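Local coordinates for LPP20 lipofamily protein (Helicobacter pylori R046Wa, PDB 4KZS), which is a secreted protein of unknown function, possibly linked to the outer membrane and the Tol-Pal system of the bacterium, at residues 71-76 against 151-156; 39-44 against 78-83; 196-201 against 252-257; 220-225 against 248-253. All coordinates share one frame; numbering follows the deposited sequence.

Interaction 1: 71-76 against 151-156; sequences INLKTD and ERILKA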
loop_
_atom_site.group_PDB
_atom_site.type_symbol
_atom_site.label_atom_id
_atom_site.label_comp_id
_atom_site.label_asym_id
_atom_site.label_seq_id
_atom_site.Cartn_x
_atom_site.Cartn_y
_atom_site.Cartn_z
ATOM N N ILE A 71 -4.246 -16.982 14.290
ATOM C CA ILE A 71 -4.965 -15.989 13.483
ATOM C C ILE A 71 -3.998 -14.902 12.962
ATOM O O ILE A 71 -4.269 -13.700 13.080
ATOM C CB ILE A 71 -6.217 -15.414 14.236
ATOM C CG1 ILE A 71 -7.176 -14.674 13.287
ATOM C CG2 ILE A 71 -5.830 -14.548 15.437
ATOM C CD1 ILE A 71 -8.339 -15.513 12.806
ATOM N N ASN A 72 -2.879 -15.356 12.384
ATOM C CA ASN A 72 -1.840 -14.490 11.810
ATOM C C ASN A 72 -2.387 -13.448 10.813
ATOM O O ASN A 72 -2.140 -12.240 10.945
ATOM C CB ASN A 72 -0.760 -15.356 11.140
ATOM C CG ASN A 72 0.547 -14.616 10.942
ATOM O OD1 ASN A 72 1.606 -15.238 10.792
ATOM N ND2 ASN A 72 0.488 -13.284 10.949
ATOM N N LEU A 73 -3.140 -13.927 9.826
ATOM C CA LEU A 73 -3.730 -13.046 8.825
ATOM C C LEU A 73 -5.230 -12.999 9.005
ATOM O O LEU A 73 -5.864 -14.024 9.205
ATOM C CB LEU A 73 -3.363 -13.505 7.408
ATOM C CG LEU A 73 -3.557 -14.990 7.070
ATOM C CD1 LEU A 73 -5.004 -15.240 6.695
ATOM C CD2 LEU A 73 -2.623 -15.433 5.956
ATOM N N LYS A 74 -5.795 -11.802 8.968
ATOM C CA LYS A 74 -7.214 -11.661 9.191
ATOM C C LYS A 74 -7.789 -11.061 7.923
ATOM O O LYS A 74 -7.421 -9.957 7.557
ATOM C CB LYS A 74 -7.486 -10.761 10.393
ATOM C CG LYS A 74 -8.831 -11.044 11.036
ATOM C CD LYS A 74 -8.858 -10.583 12.487
ATOM C CE LYS A 74 -9.004 -9.073 12.625
ATOM N NZ LYS A 74 -10.373 -8.596 12.286
ATOM N N THR A 75 -8.656 -11.803 7.240
ATOM C CA THR A 75 -9.120 -11.392 5.926
ATOM C C THR A 75 -10.176 -10.314 6.135
ATOM O O THR A 75 -10.584 -10.078 7.255
ATOM C CB THR A 75 -9.609 -12.575 5.045
ATOM O OG1 THR A 75 -10.674 -13.245 5.691
ATOM C CG2 THR A 75 -8.542 -13.630 4.808
ATOM N N ASP A 76 -10.550 -9.597 5.087
ATOM C CA ASP A 76 -11.712 -8.715 5.140
ATOM C C ASP A 76 -12.441 -8.693 3.776
ATOM O O ASP A 76 -11.997 -9.368 2.847
ATOM C CB ASP A 76 -11.275 -7.337 5.573
ATOM C CG ASP A 76 -10.103 -6.843 4.785
ATOM O OD1 ASP A 76 -10.191 -6.893 3.540
ATOM O OD2 ASP A 76 -9.105 -6.404 5.402
ATOM N N GLU A 151 -0.928 -14.834 -0.857
ATOM C CA GLU A 151 -0.173 -15.968 -1.414
ATOM C C GLU A 151 0.112 -17.042 -0.400
ATOM O O GLU A 151 0.152 -18.231 -0.744
ATOM C CB GLU A 151 1.119 -15.508 -2.013
ATOM C CG GLU A 151 2.090 -16.623 -2.238
ATOM C CD GLU A 151 3.401 -16.096 -2.732
ATOM O OE1 GLU A 151 3.435 -15.630 -3.898
ATOM O OE2 GLU A 151 4.382 -16.158 -1.955
ATOM N N ARG A 152 0.318 -16.626 0.848
ATOM C CA ARG A 152 0.553 -17.590 1.909
ATOM C C ARG A 152 -0.658 -18.518 1.981
ATOM O O ARG A 152 -0.508 -19.744 1.944
ATOM C CB ARG A 152 0.812 -16.910 3.252
ATOM C CG ARG A 152 1.932 -17.592 4.025
ATOM C CD ARG A 152 2.217 -16.968 5.387
ATOM N NE ARG A 152 1.935 -15.532 5.459
ATOM C CZ ARG A 152 1.448 -14.918 6.544
ATOM N NH1 ARG A 152 1.169 -15.593 7.673
ATOM N NH2 ARG A 152 1.224 -13.610 6.501
ATOM N N ILE A 153 -1.853 -17.923 2.025
ATOM C CA ILE A 153 -3.072 -18.704 1.990
ATOM C C ILE A 153 -3.103 -19.668 0.814
ATOM O O ILE A 153 -3.302 -20.883 1.003
ATOM C CB ILE A 153 -4.294 -17.809 1.904
ATOM C CG1 ILE A 153 -4.232 -16.816 3.056
ATOM C CG2 ILE A 153 -5.545 -18.671 1.933
ATOM C CD1 ILE A 153 -5.407 -15.889 3.136
ATOM N N LEU A 154 -2.902 -19.131 -0.394
ATOM C CA LEU A 154 -3.025 -19.941 -1.609
ATOM C C LEU A 154 -2.094 -21.141 -1.577
ATOM O O LEU A 154 -2.523 -22.252 -1.885
ATOM C CB LEU A 154 -2.777 -19.104 -2.847
ATOM C CG LEU A 154 -3.927 -18.143 -3.102
ATOM C CD1 LEU A 154 -3.686 -17.261 -4.314
ATOM C CD2 LEU A 154 -5.183 -18.963 -3.281
ATOM N N LYS A 155 -0.833 -20.929 -1.172
ATOM C CA LYS A 155 0.137 -22.032 -1.097
ATOM C C LYS A 155 -0.275 -23.021 -0.054
ATOM O O LYS A 155 -0.152 -24.223 -0.269
ATOM C CB LYS A 155 1.584 -21.563 -0.854
ATOM C CG LYS A 155 2.188 -20.871 -2.073
ATOM C CD LYS A 155 3.684 -21.068 -2.259
ATOM C CE LYS A 155 4.486 -20.156 -1.342
ATOM N NZ LYS A 155 5.826 -19.859 -1.936
ATOM N N ALA A 156 -0.811 -22.533 1.059
ATOM C CA ALA A 156 -1.333 -23.432 2.093
ATOM C C ALA A 156 -2.498 -24.284 1.643
ATOM O O ALA A 156 -2.875 -25.203 2.355
ATOM C CB ALA A 156 -1.720 -22.673 3.345
#
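A chi1 of -161°, which sets CG of Asn72 opposite its own backbone N, carries the amide out toward Arg152, while the arginine chain runs straight and then turns at chi3, which brings its guanidinium to the loop. NH1 of Arg152 gives Asn72 OD1 a weak hydrogen bond of 3.2 Å, bent to 127° at the hydrogen. The two flat groups stand 63° apart, and a polar amide suits this exposed position, where it can offer an acceptor to the arginine. Leu73 works on two fronts. Its CD2 sits over the centre of one face of the guanidinium, 4.1 Å from Arg152 CZ, and the same methyl lies 3.6 Å from Ile153 CG1. The other methyl, CD1, meets Ile153 CD1 at 3.6 Å. Here the loop that follows helix 29-53 lies against helix 135-157, probably one of the helices of the three-helix bundle, and Ile153 also packs on Leu110 of helix 103-121. Branched aliphatic chains fit this buried seam. Thr75 adds a methyl, with CG2 4.2 Å from Ile153 CD1. Helix 29-53 fixes the loop as well: Asn49 OD1 accepts the backbone N-H of Leu73, and Ser45 OG that of Thr75.

Interaction 2: 39-44 against 78-83; sequences DLVASI and LELNNV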
loop_
_atom_site.group_PDB
_atom_site.type_symbol
_atom_site.label_atom_id
_atom_site.label_comp_id
_atom_site.label_asym_id
_atom_site.label_seq_id
_atom_site.Cartn_x
_atom_site.Cartn_y
_atom_site.Cartn_z
ATOM N N ASP A 39 -19.168 -11.542 9.974
ATOM C CA ASP A 39 -19.065 -12.762 10.719
ATOM C C ASP A 39 -18.571 -13.890 9.841
ATOM O O ASP A 39 -17.868 -14.795 10.298
ATOM C CB ASP A 39 -20.365 -13.096 11.418
ATOM C CG ASP A 39 -20.300 -14.411 12.112
ATOM O OD1 ASP A 39 -19.385 -14.608 12.953
ATOM O OD2 ASP A 39 -21.138 -15.266 11.781
ATOM N N LEU A 40 -18.904 -13.805 8.562
ATOM C CA LEU A 40 -18.441 -14.803 7.580
ATOM C C LEU A 40 -16.936 -14.689 7.290
ATOM O O LEU A 40 -16.250 -15.742 7.259
ATOM C CB LEU A 40 -19.262 -14.704 6.270
ATOM C CG LEU A 40 -18.568 -15.320 5.081
ATOM C CD1 LEU A 40 -18.266 -16.763 5.381
ATOM C CD2 LEU A 40 -19.537 -15.296 3.953
ATOM N N VAL A 41 -16.432 -13.454 7.090
ATOM C CA VAL A 41 -15.011 -13.266 6.866
ATOM C C VAL A 41 -14.270 -13.749 8.076
ATOM O O VAL A 41 -13.279 -14.486 7.952
ATOM C CB VAL A 41 -14.606 -11.798 6.578
ATOM C CG1 VAL A 41 -15.197 -11.286 5.265
ATOM C CG2 VAL A 41 -15.017 -10.874 7.701
ATOM N N ALA A 42 -14.778 -13.356 9.252
ATOM C CA ALA A 42 -14.178 -13.703 10.564
ATOM C C ALA A 42 -14.110 -15.172 10.709
ATOM O O ALA A 42 -13.158 -15.711 11.251
ATOM C CB ALA A 42 -14.995 -13.128 11.710
ATOM N N SER A 43 -15.128 -15.840 10.195
ATOM C CA SER A 43 -15.199 -17.271 10.336
ATOM C C SER A 43 -14.229 -17.954 9.371
ATOM O O SER A 43 -13.625 -18.981 9.716
ATOM C CB SER A 43 -16.641 -17.727 10.118
ATOM O OG SER A 43 -16.676 -19.085 9.697
ATOM N N ILE A 44 -14.094 -17.400 8.155
ATOM C CA ILE A 44 -13.127 -17.925 7.201
ATOM C C ILE A 44 -11.692 -17.645 7.676
ATOM O O ILE A 44 -10.830 -18.524 7.545
ATOM C CB ILE A 44 -13.293 -17.327 5.822
ATOM C CG1 ILE A 44 -14.714 -17.532 5.267
ATOM C CG2 ILE A 44 -12.310 -17.972 4.868
ATOM C CD1 ILE A 44 -14.949 -16.648 4.061
ATOM N N LEU A 78 -12.662 -6.983 1.129
ATOM C CA LEU A 78 -11.761 -6.861 0.011
ATOM C C LEU A 78 -11.532 -8.223 -0.628
ATOM O O LEU A 78 -11.406 -8.313 -1.865
ATOM C CB LEU A 78 -10.396 -6.336 0.500
ATOM C CG LEU A 78 -10.192 -4.830 0.597
ATOM C CD1 LEU A 78 -11.360 -4.131 1.300
ATOM C CD2 LEU A 78 -8.843 -4.540 1.251
ATOM N N GLU A 79 -11.451 -9.254 0.230
ATOM C CA GLU A 79 -11.101 -10.621 -0.170
ATOM C C GLU A 79 -12.183 -11.469 -0.801
ATOM O O GLU A 79 -11.898 -12.520 -1.375
ATOM C CB GLU A 79 -10.523 -11.381 1.002
ATOM C CG GLU A 79 -9.039 -11.150 1.145
ATOM C CD GLU A 79 -8.744 -9.781 1.659
ATOM O OE1 GLU A 79 -9.042 -9.559 2.850
ATOM O OE2 GLU A 79 -8.226 -8.945 0.874
ATOM N N LEU A 80 -13.423 -11.033 -0.687
ATOM C CA LEU A 80 -14.558 -11.746 -1.221
ATOM C C LEU A 80 -15.220 -10.935 -2.283
ATOM O O LEU A 80 -14.870 -9.766 -2.451
ATOM C CB LEU A 80 -15.604 -11.808 -0.120
ATOM C CG LEU A 80 -15.358 -12.485 1.202
ATOM C CD1 LEU A 80 -16.733 -12.667 1.838
ATOM C CD2 LEU A 80 -14.647 -13.802 0.936
ATOM N N ASN A 81 -16.326 -11.495 -2.817
ATOM C CA ASN A 81 -17.259 -10.902 -3.816
ATOM C C ASN A 81 -18.808 -10.580 -3.802
ATOM O O ASN A 81 -19.325 -9.457 -3.492
ATOM C CB ASN A 81 -17.157 -11.857 -4.974
ATOM C CG ASN A 81 -15.805 -12.565 -5.008
ATOM O OD1 ASN A 81 -15.349 -13.145 -3.989
ATOM N ND2 ASN A 81 -15.140 -12.507 -6.170
ATOM N N ASN A 82 -19.524 -11.624 -4.183
ATOM C CA ASN A 82 -20.946 -11.724 -4.188
ATOM C C ASN A 82 -21.203 -13.231 -3.771
ATOM O O ASN A 82 -21.009 -14.175 -4.633
ATOM C CB ASN A 82 -21.405 -11.534 -5.599
ATOM C CG ASN A 82 -20.741 -12.530 -6.561
ATOM O OD1 ASN A 82 -21.222 -13.689 -6.684
ATOM N ND2 ASN A 82 -19.631 -12.110 -7.238
ATOM N N VAL A 83 -21.600 -13.417 -2.486
ATOM C CA VAL A 83 -21.712 -14.679 -1.734
ATOM C C VAL A 83 -23.205 -14.970 -1.568
ATOM O O VAL A 83 -24.015 -14.060 -1.742
ATOM C CB VAL A 83 -21.160 -14.477 -0.285
ATOM C CG1 VAL A 83 -19.883 -13.675 -0.286
ATOM C CG2 VAL A 83 -22.154 -13.740 0.644
#
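Leu80 reaches from the loop 78-83 to three aliphatic side chains on one side of helix 29-53. Its CD1 methyl is the busier branch: Val41 CG1 lies 4.0 Å from Leu80 CD1, and Leu40 CD2 approaches the same methyl to 4.4 Å. The other branch turns to the next helical turn, where Ile44 CD1 comes within 4.2 Å of Leu80 CD2. With CG opposite its own carbonyl carbon (chi1 -61°), Leu80 spreads its fork across the residues at positions i, i+1 and i+4 of the helix. A forked aliphatic chain suits such a place, since each methyl can serve a different neighbour. Further along the loop, Val83 adds a looser touch, its CG2 4.5 Å from Leu40 CD2. All of these contacts are apolar.

The surroundings reveal the fold. Strand 19-26, helix 29-53 and strands 84-91 and 94-102 follow one another as strand-helix-strand-strand, the topology that gives the SHS2 clan its name, with the helix laid on a three-stranded antiparallel sheet. Residues 78-83 lead from the helix side into strand 84-91. Leu40 and Val83 both rest on Val99 of the central strand, and Ile44 and Val83 on Ile101. Phe106 of helix 103-121 packs against Leu80 and Ile44 alike. The helix is tied to strand 19-26 where Asp39 OD2 accepts a hydrogen bond from the backbone N of Ser23.

Interaction 3: 196-201 against 252-257; sequences LISAYA and DEKNKN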
loop_
_atom_site.group_PDB
_atom_site.type_symbol
_atom_site.label_atom_id
_atom_site.label_comp_id
_atom_site.label_asym_id
_atom_site.label_seq_id
_atom_site.Cartn_x
_atom_site.Cartn_y
_atom_site.Cartn_z
ATOM N N LEU A 196 17.489 19.378 5.142
ATOM C CA LEU A 196 16.588 19.010 4.115
ATOM C C LEU A 196 16.930 17.648 3.598
ATOM O O LEU A 196 16.067 16.771 3.614
ATOM C CB LEU A 196 16.594 20.052 2.989
ATOM C CG LEU A 196 15.876 21.403 3.237
ATOM C CD1 LEU A 196 15.433 22.030 1.909
ATOM C CD2 LEU A 196 14.701 21.327 4.215
ATOM N N ILE A 197 18.182 17.466 3.156
ATOM C CA ILE A 197 18.636 16.156 2.676
ATOM C C ILE A 197 18.365 15.054 3.703
ATOM O O ILE A 197 18.003 13.954 3.335
ATOM C CB ILE A 197 20.125 16.162 2.312
ATOM C CG1 ILE A 197 20.345 17.041 1.059
ATOM C CG2 ILE A 197 20.628 14.748 2.078
ATOM C CD1 ILE A 197 21.653 16.837 0.287
ATOM N N SER A 198 18.527 15.384 4.981
ATOM C CA SER A 198 18.244 14.515 6.075
ATOM C C SER A 198 16.787 14.103 6.147
ATOM O O SER A 198 16.486 12.983 6.540
ATOM C CB SER A 198 18.624 15.246 7.365
ATOM O OG SER A 198 18.089 14.629 8.520
ATOM N N ALA A 199 15.873 15.017 5.837
ATOM C CA ALA A 199 14.450 14.711 5.918
ATOM C C ALA A 199 14.028 13.990 4.621
ATOM O O ALA A 199 13.380 12.949 4.626
ATOM C CB ALA A 199 13.663 15.994 6.135
ATOM N N TYR A 200 14.439 14.561 3.507
ATOM C CA TYR A 200 14.334 13.929 2.225
ATOM C C TYR A 200 14.767 12.479 2.334
ATOM O O TYR A 200 14.308 11.656 1.572
ATOM C CB TYR A 200 15.268 14.642 1.254
ATOM C CG TYR A 200 14.638 15.672 0.330
ATOM C CD1 TYR A 200 14.429 15.360 -1.017
ATOM C CD2 TYR A 200 14.298 16.964 0.771
ATOM C CE1 TYR A 200 13.884 16.274 -1.902
ATOM C CE2 TYR A 200 13.734 17.886 -0.110
ATOM C CZ TYR A 200 13.544 17.529 -1.453
ATOM O OH TYR A 200 13.006 18.391 -2.386
ATOM N N ALA A 201 15.653 12.160 3.278
ATOM C CA ALA A 201 16.294 10.838 3.351
ATOM C C ALA A 201 15.443 9.777 4.046
ATOM O O ALA A 201 15.661 8.560 3.857
ATOM C CB ALA A 201 17.633 10.946 4.055
ATOM N N ASP A 252 11.846 23.098 11.755
ATOM C CA ASP A 252 10.546 22.724 11.218
ATOM C C ASP A 252 10.438 22.642 9.721
ATOM O O ASP A 252 9.611 21.879 9.246
ATOM C CB ASP A 252 9.443 23.645 11.746
ATOM C CG ASP A 252 8.645 23.008 12.865
ATOM O OD1 ASP A 252 9.280 22.550 13.839
ATOM O OD2 ASP A 252 7.391 22.963 12.764
ATOM N N GLU A 253 11.223 23.409 8.957
ATOM C CA GLU A 253 11.121 23.240 7.507
ATOM C C GLU A 253 11.391 21.777 7.164
ATOM O O GLU A 253 10.980 21.279 6.116
ATOM C CB GLU A 253 12.032 24.158 6.696
ATOM C CG GLU A 253 11.822 23.918 5.194
ATOM C CD GLU A 253 12.615 24.816 4.257
ATOM O OE1 GLU A 253 13.788 25.124 4.548
ATOM O OE2 GLU A 253 12.058 25.190 3.201
ATOM N N LYS A 254 12.063 21.098 8.088
ATOM C CA LYS A 254 12.345 19.673 7.985
ATOM C C LYS A 254 11.154 18.880 8.549
ATOM O O LYS A 254 10.443 18.177 7.819
ATOM C CB LYS A 254 13.652 19.374 8.745
ATOM C CG LYS A 254 14.124 17.933 8.767
ATOM C CD LYS A 254 15.508 17.792 9.395
ATOM C CE LYS A 254 15.521 18.201 10.854
ATOM N NZ LYS A 254 14.495 17.464 11.642
ATOM N N ASN A 255 10.938 19.033 9.850
ATOM C CA ASN A 255 9.836 18.399 10.575
ATOM C C ASN A 255 8.500 18.518 9.822
ATOM O O ASN A 255 7.603 17.682 9.956
ATOM C CB ASN A 255 9.710 19.043 11.971
ATOM C CG ASN A 255 11.057 19.510 12.555
ATOM O OD1 ASN A 255 11.093 20.327 13.483
ATOM N ND2 ASN A 255 12.161 18.993 12.018
ATOM N N LYS A 256 8.382 19.571 9.025
ATOM C CA LYS A 256 7.189 19.830 8.268
ATOM C C LYS A 256 7.359 19.283 6.861
ATOM O O LYS A 256 6.384 18.867 6.241
ATOM C CB LYS A 256 6.885 21.339 8.231
ATOM C CG LYS A 256 5.643 21.714 7.419
ATOM C CD LYS A 256 5.823 22.985 6.588
ATOM C CE LYS A 256 6.876 22.888 5.481
ATOM N NZ LYS A 256 6.589 21.904 4.407
ATOM N N ASN A 257 8.585 19.289 6.348
ATOM C CA ASN A 257 8.810 18.754 4.994
ATOM C C ASN A 257 8.461 17.262 4.875
ATOM O O ASN A 257 7.880 16.823 3.881
ATOM C CB ASN A 257 10.236 18.979 4.487
ATOM C CG ASN A 257 10.378 18.600 3.027
ATOM O OD1 ASN A 257 9.399 18.240 2.376
ATOM N ND2 ASN A 257 11.592 18.665 2.504
#
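Ala199 lays its single methyl against the aliphatic stem of Lys254, with CB 3.3 Å from Lys254 CG. The small residue suits the spot, for here the backbones draw together until the CA atoms of Ala199 and Lys254 are 5.8 Å apart. The lysine sets off with CG opposite its backbone N (chi1 180°), which lays the start of the chain over the alanine; it then bends at chi3 and chi4, and CD passes 4.2 Å from Ser198 OG near the exposed side.

The helical segments 196-200 and 252-257 run almost parallel, with axes 9.0 Å apart at closest approach and a crossing angle of -15°. They belong to the C-terminal domain, of the TolB_N clan, where helices accompany a small three-stranded parallel sheet. Leu196, Ala199 and Tyr200 meet Glu253, Lys254 and Asn257, the three- and four-residue spacing of one helix face.

Leu196 lays a methyl along the extended chain of Glu253, its CD2 4.0 Å from Glu253 CG and 3.9 Å from OE1. Leucine suits the buried chain carbons, and the glutamate is long enough for OE2 to be hydrogen-bonded to the backbone N of Ser223. Asn257 points its amide at Tyr200: ND2 comes obliquely to the ring, 3.5 Å from Tyr200 CE2, with ring and amide planes 77° apart. The short asparagine fits between the helices, while the broad tyrosine ring also touches Asn217 and Asn225 in the loops.

Interaction 4: 220-225 against 248-253; sequences FTDSAN and SLEVDE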
loop_
_atom_site.group_PDB
_atom_site.type_symbol
_atom_site.label_atom_id
_atom_site.label_comp_id
_atom_site.label_asym_id
_atom_site.label_seq_id
_atom_site.Cartn_x
_atom_site.Cartn_y
_atom_site.Cartn_z
ATOM N N PHE A 220 15.644 30.199 -0.056
ATOM C CA PHE A 220 15.762 31.637 0.131
ATOM C C PHE A 220 15.929 31.694 1.652
ATOM O O PHE A 220 16.980 32.070 2.162
ATOM C CB PHE A 220 14.655 32.333 -0.654
ATOM C CG PHE A 220 14.703 32.072 -2.147
ATOM C CD1 PHE A 220 15.769 32.538 -2.914
ATOM C CD2 PHE A 220 13.679 31.368 -2.791
ATOM C CE1 PHE A 220 15.809 32.314 -4.290
ATOM C CE2 PHE A 220 13.718 31.136 -4.165
ATOM C CZ PHE A 220 14.779 31.622 -4.917
ATOM N N THR A 221 14.864 31.295 2.340
ATOM C CA THR A 221 14.736 31.166 3.799
ATOM C C THR A 221 13.858 29.937 4.029
ATOM O O THR A 221 13.818 29.346 5.128
ATOM C CB THR A 221 13.983 32.426 4.301
ATOM O OG1 THR A 221 13.580 32.262 5.676
ATOM C CG2 THR A 221 12.750 32.701 3.459
ATOM N N ASP A 222 13.164 29.576 2.945
ATOM C CA ASP A 222 12.235 28.486 2.906
ATOM C C ASP A 222 12.144 27.971 1.464
ATOM O O ASP A 222 12.031 28.764 0.520
ATOM C CB ASP A 222 10.906 28.977 3.445
ATOM C CG ASP A 222 11.048 29.678 4.803
ATOM O OD1 ASP A 222 11.485 29.057 5.791
ATOM O OD2 ASP A 222 10.723 30.865 4.879
ATOM N N SER A 223 12.207 26.642 1.300
ATOM C CA SER A 223 12.544 26.003 -0.002
ATOM C C SER A 223 11.540 26.135 -1.126
ATOM O O SER A 223 10.459 26.616 -0.910
ATOM C CB SER A 223 12.896 24.520 0.153
ATOM O OG SER A 223 13.036 23.920 -1.138
ATOM N N ALA A 224 11.957 25.682 -2.312
ATOM C CA ALA A 224 11.231 25.719 -3.578
ATOM C C ALA A 224 11.722 24.511 -4.399
ATOM O O ALA A 224 12.891 24.458 -4.827
ATOM C CB ALA A 224 11.486 27.025 -4.339
ATOM N N ASN A 225 10.821 23.551 -4.630
ATOM C CA ASN A 225 11.228 22.194 -4.995
ATOM C C ASN A 225 10.709 21.682 -6.315
ATOM O O ASN A 225 9.524 21.672 -6.521
ATOM C CB ASN A 225 10.765 21.231 -3.903
ATOM C CG ASN A 225 10.523 21.923 -2.562
ATOM O OD1 ASN A 225 9.890 22.958 -2.492
ATOM N ND2 ASN A 225 11.031 21.344 -1.499
ATOM N N SER A 248 18.688 27.934 13.881
ATOM C CA SER A 248 18.558 26.477 13.845
ATOM C C SER A 248 17.226 25.974 14.391
ATOM O O SER A 248 16.828 24.854 14.101
ATOM C CB SER A 248 19.709 25.825 14.621
ATOM O OG SER A 248 19.730 26.256 15.970
ATOM N N LEU A 249 16.539 26.807 15.164
ATOM C CA LEU A 249 15.250 26.444 15.737
ATOM C C LEU A 249 14.110 26.377 14.675
ATOM O O LEU A 249 13.020 25.870 14.951
ATOM C CB LEU A 249 14.921 27.370 16.928
ATOM C CG LEU A 249 16.086 27.825 17.843
ATOM C CD1 LEU A 249 15.629 28.828 18.891
ATOM C CD2 LEU A 249 16.799 26.667 18.524
ATOM N N GLU A 250 14.382 26.856 13.460
ATOM C CA GLU A 250 13.496 26.651 12.309
ATOM C C GLU A 250 13.677 25.214 11.768
ATOM O O GLU A 250 13.485 24.949 10.574
ATOM C CB GLU A 250 13.788 27.721 11.228
ATOM C CG GLU A 250 13.019 27.624 9.898
ATOM C CD GLU A 250 13.509 28.614 8.831
ATOM O OE1 GLU A 250 13.331 29.836 9.027
ATOM O OE2 GLU A 250 14.064 28.191 7.785
ATOM N N VAL A 251 14.051 24.292 12.659
ATOM C CA VAL A 251 14.174 22.854 12.356
ATOM C C VAL A 251 12.939 22.346 11.624
ATOM O O VAL A 251 12.978 21.319 10.965
ATOM C CB VAL A 251 14.370 22.016 13.652
ATOM C CG1 VAL A 251 13.119 21.996 14.524
ATOM C CG2 VAL A 251 14.785 20.594 13.334
ATOM N N ASP A 252 11.846 23.098 11.755
ATOM C CA ASP A 252 10.546 22.724 11.218
ATOM C C ASP A 252 10.438 22.642 9.721
ATOM O O ASP A 252 9.611 21.879 9.246
ATOM C CB ASP A 252 9.443 23.645 11.746
ATOM C CG ASP A 252 8.645 23.008 12.865
ATOM O OD1 ASP A 252 9.280 22.550 13.839
ATOM O OD2 ASP A 252 7.391 22.963 12.764
ATOM N N GLU A 253 11.223 23.409 8.957
ATOM C CA GLU A 253 11.121 23.240 7.507
ATOM C C GLU A 253 11.391 21.777 7.164
ATOM O O GLU A 253 10.980 21.279 6.116
ATOM C CB GLU A 253 12.032 24.158 6.696
ATOM C CG GLU A 253 11.822 23.918 5.194
ATOM C CD GLU A 253 12.615 24.816 4.257
ATOM O OE1 GLU A 253 13.788 25.124 4.548
ATOM O OE2 GLU A 253 12.058 25.190 3.201
#
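Ser223 and Glu253 form the tight part of this contact; the looser part lies at Thr221, which is partly exposed. The carboxylate of Glu253, at the end of an extended chain, takes the backbone N-H of Ser223 almost straight on, at 168°. The modelled 2.4 Å between Ser223 N and Glu253 OE2 is too short to be taken literally, so its detail is doubtful. Asp222 leans in alongside, with CB 4.0 Å from Glu253 OE2. Ser223 OG is hydrogen-bonded to Asn217 OD1, which probably helps to fix this residue.

Toward Thr221, acceptors face acceptors. Glu250 OE2 lies 2.9 Å from Thr221 O and 3.4 Å from Asp222 OD1, and the two carboxylate planes are 43° apart. Neither pair is a hydrogen bond, and the like charges would probably raise the proton affinity of one of these buried acids. Thr221 OG1 donates a weak hydrogen bond of 3.3 Å to Asp222 OD2, which may ease this slightly. Leu245 touches the side chains of both Thr221 and Glu250.

The backbone of Glu250 is itself in use, its O accepting the N-H of Glu253 as the chain turns into helix 252-262. A glutamate in the first turn of a helix thus holds a backbone N-H of an irregular loop, a side-chain-to-backbone tether within the C-terminal domain.

The four contacts form two pairs at opposite ends of an elongated chain. Interactions 1 and 2 alternate along the sequence and touch, their centres 13 Å apart: both use the loop between helix 29-53 and strand 84-91, which interaction 2 sets on the helix of the strand-helix-strand-strand unit and interaction 1 on helix 135-157, so this loop packs against both helices. Interactions 3 and 4 come later and lie in the C-terminal domain. Their centres are 8 Å apart; their segments overlap at Asp252 and Glu253, and Glu253 takes part in both. Between interactions 1 and 3 the centres are about 38 Å apart, with nearest atoms about 27 Å apart, so the two pairs do not touch.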